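Local coordinates for protein putative trimethylamine methyltransferase (Rhizobium meliloti, PDB 4YYC) that probably transfers methyl groups, perhaps from trimethylamine or a related methylated amine, at residues 58-63 / 347-352. Residues are numbered along the deposited sequence; the frame is centred on the assembly and turned at random.
Sequences GLQLIE and ARRLGL
Arg349 and Glu63 form a salt bridge between helix 334-350 and helix 56-73. The arginine binds side-on, with one nitrogen to each carboxylate oxygen. Its NE gives a hydrogen bond to Glu63 OE2 at 2.8 Å, and its NH2 gives one to Glu63 OE1 at 2.9 Å. Both are nearly straight. Both oxygens lie almost in the guanidinium plane and are met on their syn sides. The carboxylate is twisted 31° from that plane, so the pairing is not quite flat. The Arg349 chain bends at CG-CD (chi3 67°), and this turn brings its NE-NH2 edge to the acid.

Apolar packing covers one face of the same guanidinium. Leu59 CB sits over its centre, 3.7 Å from Arg349 CZ. Leu59 CD1 lies over that face too, 3.6 Å from Arg349 NH1. Gln60 adds a lighter touch, with its CG 4.0 Å from Arg349 NH2. The amide of Gln60 turns to Glu56, which also forms a salt bridge with Arg349 NH1. Two acids of helix 56-73 thus share one arginine, and two bonds together with the leucine are likely to fix the rotation of its end group. Replacing Arg349 with an alanine would remove the guanidinium, and Glu63 and Glu56 would probably lose their shared counter-charge while Leu59 lost its cover.

Beyond Arg349, the backbone ends its helix. Leu352 N bonds to Ala347 O at 3.2 Å, and Gly351 N bonds weakly to Arg348 O. Gly351 has positive phi, where a side chain would jam against the preceding carbonyl. The arrangement is a bidentate salt bridge joining two helices, made from within the last turn of helix 334-350, which a Schellman motif ends.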
ATOM      1  N   GLY A  58     -21.103   0.978  13.575  1.00 27.07           N
ATOM      2  CA  GLY A  58     -20.827  -0.119  12.682  1.00 25.95           C
ATOM      3  C   GLY A  58     -20.248  -1.300  13.431  1.00 24.69           C
ATOM      4  O   GLY A  58     -20.571  -2.439  13.147  1.00 24.46           O
ATOM      5  N   LEU A  59     -19.352  -1.035  14.371  1.00 24.13           N
ATOM      6  CA  LEU A  59     -18.754  -2.116  15.142  1.00 23.16           C
ATOM      7  C   LEU A  59     -19.822  -2.824  15.981  1.00 23.71           C
ATOM      8  O   LEU A  59     -19.892  -4.052  16.006  1.00 22.87           O
ATOM      9  CB  LEU A  59     -17.665  -1.613  16.059  1.00 23.17           C
ATOM     10  CG  LEU A  59     -16.447  -1.111  15.315  1.00 22.75           C
ATOM     11  CD1 LEU A  59     -15.619  -0.168  16.173  1.00 23.34           C
ATOM     12  CD2 LEU A  59     -15.629  -2.316  14.852  1.00 22.10           C
ATOM     13  N   GLN A  60     -20.635  -2.038  16.678  1.00 24.77           N
ATOM     14  CA  GLN A  60     -21.745  -2.608  17.444  1.00 25.99           C
ATOM     15  C   GLN A  60     -22.723  -3.407  16.583  1.00 25.58           C
ATOM     16  O   GLN A  60     -23.253  -4.414  17.011  1.00 25.20           O
ATOM     17  CB  GLN A  60     -22.486  -1.487  18.184  1.00 28.15           C
ATOM     18  CG  GLN A  60     -21.691  -0.979  19.368  1.00 29.30           C
ATOM     19  CD  GLN A  60     -22.476   0.031  20.192  1.00 31.97           C
ATOM     20  OE1 GLN A  60     -23.678  -0.074  20.319  1.00 34.86           O
ATOM     21  NE2 GLN A  60     -21.797   1.004  20.739  1.00 32.83           N
ATOM     22  N   LEU A  61     -22.944  -2.953  15.359  1.00 25.84           N
ATOM     23  CA  LEU A  61     -23.834  -3.640  14.444  1.00 25.98           C
ATOM     24  C   LEU A  61     -23.316  -5.024  14.080  1.00 24.96           C
ATOM     25  O   LEU A  61     -24.053  -6.003  14.131  1.00 24.53           O
ATOM     26  CB  LEU A  61     -24.012  -2.777  13.204  1.00 27.38           C
ATOM     27  CG  LEU A  61     -24.829  -3.355  12.059  1.00 28.67           C
ATOM     28  CD1 LEU A  61     -26.239  -3.636  12.515  1.00 29.80           C
ATOM     29  CD2 LEU A  61     -24.847  -2.314  10.927  1.00 29.37           C
ATOM     30  N   ILE A  62     -22.042  -5.074  13.706  1.00 23.28           N
ATOM     31  CA  ILE A  62     -21.406  -6.350  13.364  1.00 22.82           C
ATOM     32  C   ILE A  62     -21.387  -7.275  14.580  1.00 22.19           C
ATOM     33  O   ILE A  62     -21.692  -8.453  14.460  1.00 22.58           O
ATOM     34  CB  ILE A  62     -19.991  -6.166  12.800  1.00 22.24           C
ATOM     35  CG1 ILE A  62     -20.007  -5.297  11.527  1.00 23.23           C
ATOM     36  CG2 ILE A  62     -19.360  -7.518  12.493  1.00 21.41           C
ATOM     37  CD1 ILE A  62     -20.875  -5.826  10.413  1.00 23.81           C
ATOM     38  N   GLU A  63     -21.049  -6.752  15.748  1.00 22.41           N
ATOM     39  CA  GLU A  63     -21.002  -7.557  16.979  1.00 22.56           C
ATOM     40  C   GLU A  63     -22.395  -8.127  17.321  1.00 23.54           C
ATOM     41  O   GLU A  63     -22.543  -9.301  17.626  1.00 22.89           O
ATOM     42  CB  GLU A  63     -20.406  -6.730  18.133  1.00 23.22           C
ATOM     43  CG  GLU A  63     -18.917  -6.461  17.946  1.00 23.26           C
ATOM     44  CD  GLU A  63     -18.324  -5.419  18.870  1.00 24.45           C
ATOM     45  OE1 GLU A  63     -19.060  -4.534  19.352  1.00 25.97           O
ATOM     46  OE2 GLU A  63     -17.091  -5.412  19.040  1.00 24.53           O
ATOM     47  N   ALA A 347     -11.174  -7.592  16.574  1.00 16.61           N
ATOM     48  CA  ALA A 347     -10.223  -8.362  17.395  1.00 16.69           C
ATOM     49  C   ALA A 347      -9.716  -7.597  18.607  1.00 17.05           C
ATOM     50  O   ALA A 347      -9.643  -8.140  19.742  1.00 16.99           O
ATOM     51  CB  ALA A 347      -9.062  -8.828  16.522  1.00 16.21           C
ATOM     52  N   ARG A 348      -9.430  -6.317  18.425  1.00 17.19           N
ATOM     53  CA  ARG A 348      -8.948  -5.489  19.560  1.00 18.11           C
ATOM     54  C   ARG A 348     -10.049  -5.382  20.592  1.00 18.89           C
ATOM     55  O   ARG A 348      -9.793  -5.448  21.798  1.00 19.82           O
ATOM     56  CB  ARG A 348      -8.478  -4.112  19.095  1.00 18.49           C
ATOM     57  CG  ARG A 348      -7.103  -4.117  18.402  1.00 18.41           C
ATOM     58  CD  ARG A 348      -6.627  -2.705  18.102  1.00 18.72           C
ATOM     59  NE  ARG A 348      -7.340  -2.051  17.005  1.00 19.02           N
ATOM     60  CZ  ARG A 348      -7.078  -2.205  15.711  1.00 18.71           C
ATOM     61  NH1 ARG A 348      -6.109  -2.994  15.286  1.00 17.98           N
ATOM     62  NH2 ARG A 348      -7.819  -1.543  14.824  1.00 19.83           N
ATOM     63  N   ARG A 349     -11.294  -5.241  20.138  1.00 19.25           N
ATOM     64  CA  ARG A 349     -12.425  -5.122  21.054  1.00 20.38           C
ATOM     65  C   ARG A 349     -12.736  -6.432  21.752  1.00 20.55           C
ATOM     66  O   ARG A 349     -13.107  -6.416  22.953  1.00 21.75           O
ATOM     67  CB  ARG A 349     -13.665  -4.603  20.333  1.00 20.87           C
ATOM     68  CG  ARG A 349     -13.540  -3.161  19.858  1.00 21.47           C
ATOM     69  CD  ARG A 349     -14.510  -2.875  18.757  1.00 21.64           C
ATOM     70  NE  ARG A 349     -15.909  -2.890  19.153  1.00 22.58           N
ATOM     71  CZ  ARG A 349     -16.568  -1.815  19.604  1.00 23.90           C
ATOM     72  NH1 ARG A 349     -15.964  -0.623  19.732  1.00 24.23           N
ATOM     73  NH2 ARG A 349     -17.844  -1.924  19.890  1.00 24.31           N
ATOM     74  N   LEU A 350     -12.494  -7.549  21.088  1.00 19.71           N
ATOM     75  CA  LEU A 350     -12.625  -8.869  21.694  1.00 20.13           C
ATOM     76  C   LEU A 350     -11.500  -9.160  22.691  1.00 20.20           C
ATOM     77  O   LEU A 350     -11.723  -9.873  23.676  1.00 22.68           O
ATOM     78  CB  LEU A 350     -12.736  -9.940  20.618  1.00 19.89           C
ATOM     79  CG  LEU A 350     -12.971 -11.362  21.107  1.00 20.21           C
ATOM     80  CD1 LEU A 350     -14.164 -11.510  22.034  1.00 20.86           C
ATOM     81  CD2 LEU A 350     -13.153 -12.242  19.893  1.00 20.22           C
ATOM     82  N   GLY A 351     -10.335  -8.569  22.518  1.00 19.24           N
ATOM     83  CA  GLY A 351      -9.178  -8.756  23.361  1.00 19.26           C
ATOM     84  C   GLY A 351      -8.229  -9.874  22.981  1.00 18.58           C
ATOM     85  O   GLY A 351      -7.578 -10.427  23.854  1.00 19.51           O
ATOM     86  N   LEU A 352      -8.203 -10.255  21.703  1.00 17.94           N
ATOM     87  CA  LEU A 352      -7.295 -11.291  21.228  1.00 17.80           C
ATOM     88  C   LEU A 352      -6.294 -10.721  20.253  1.00 17.14           C
ATOM     89  O   LEU A 352      -6.641  -9.869  19.413  1.00 17.13           O
ATOM     90  CB  LEU A 352      -8.058 -12.417  20.505  1.00 17.71           C
ATOM     91  CG  LEU A 352      -9.143 -13.131  21.327  1.00 18.07           C
ATOM     92  CD1 LEU A 352      -9.802 -14.203  20.476  1.00 18.08           C
ATOM     93  CD2 LEU A 352      -8.601 -13.665  22.620  1.00 18.46           C
TER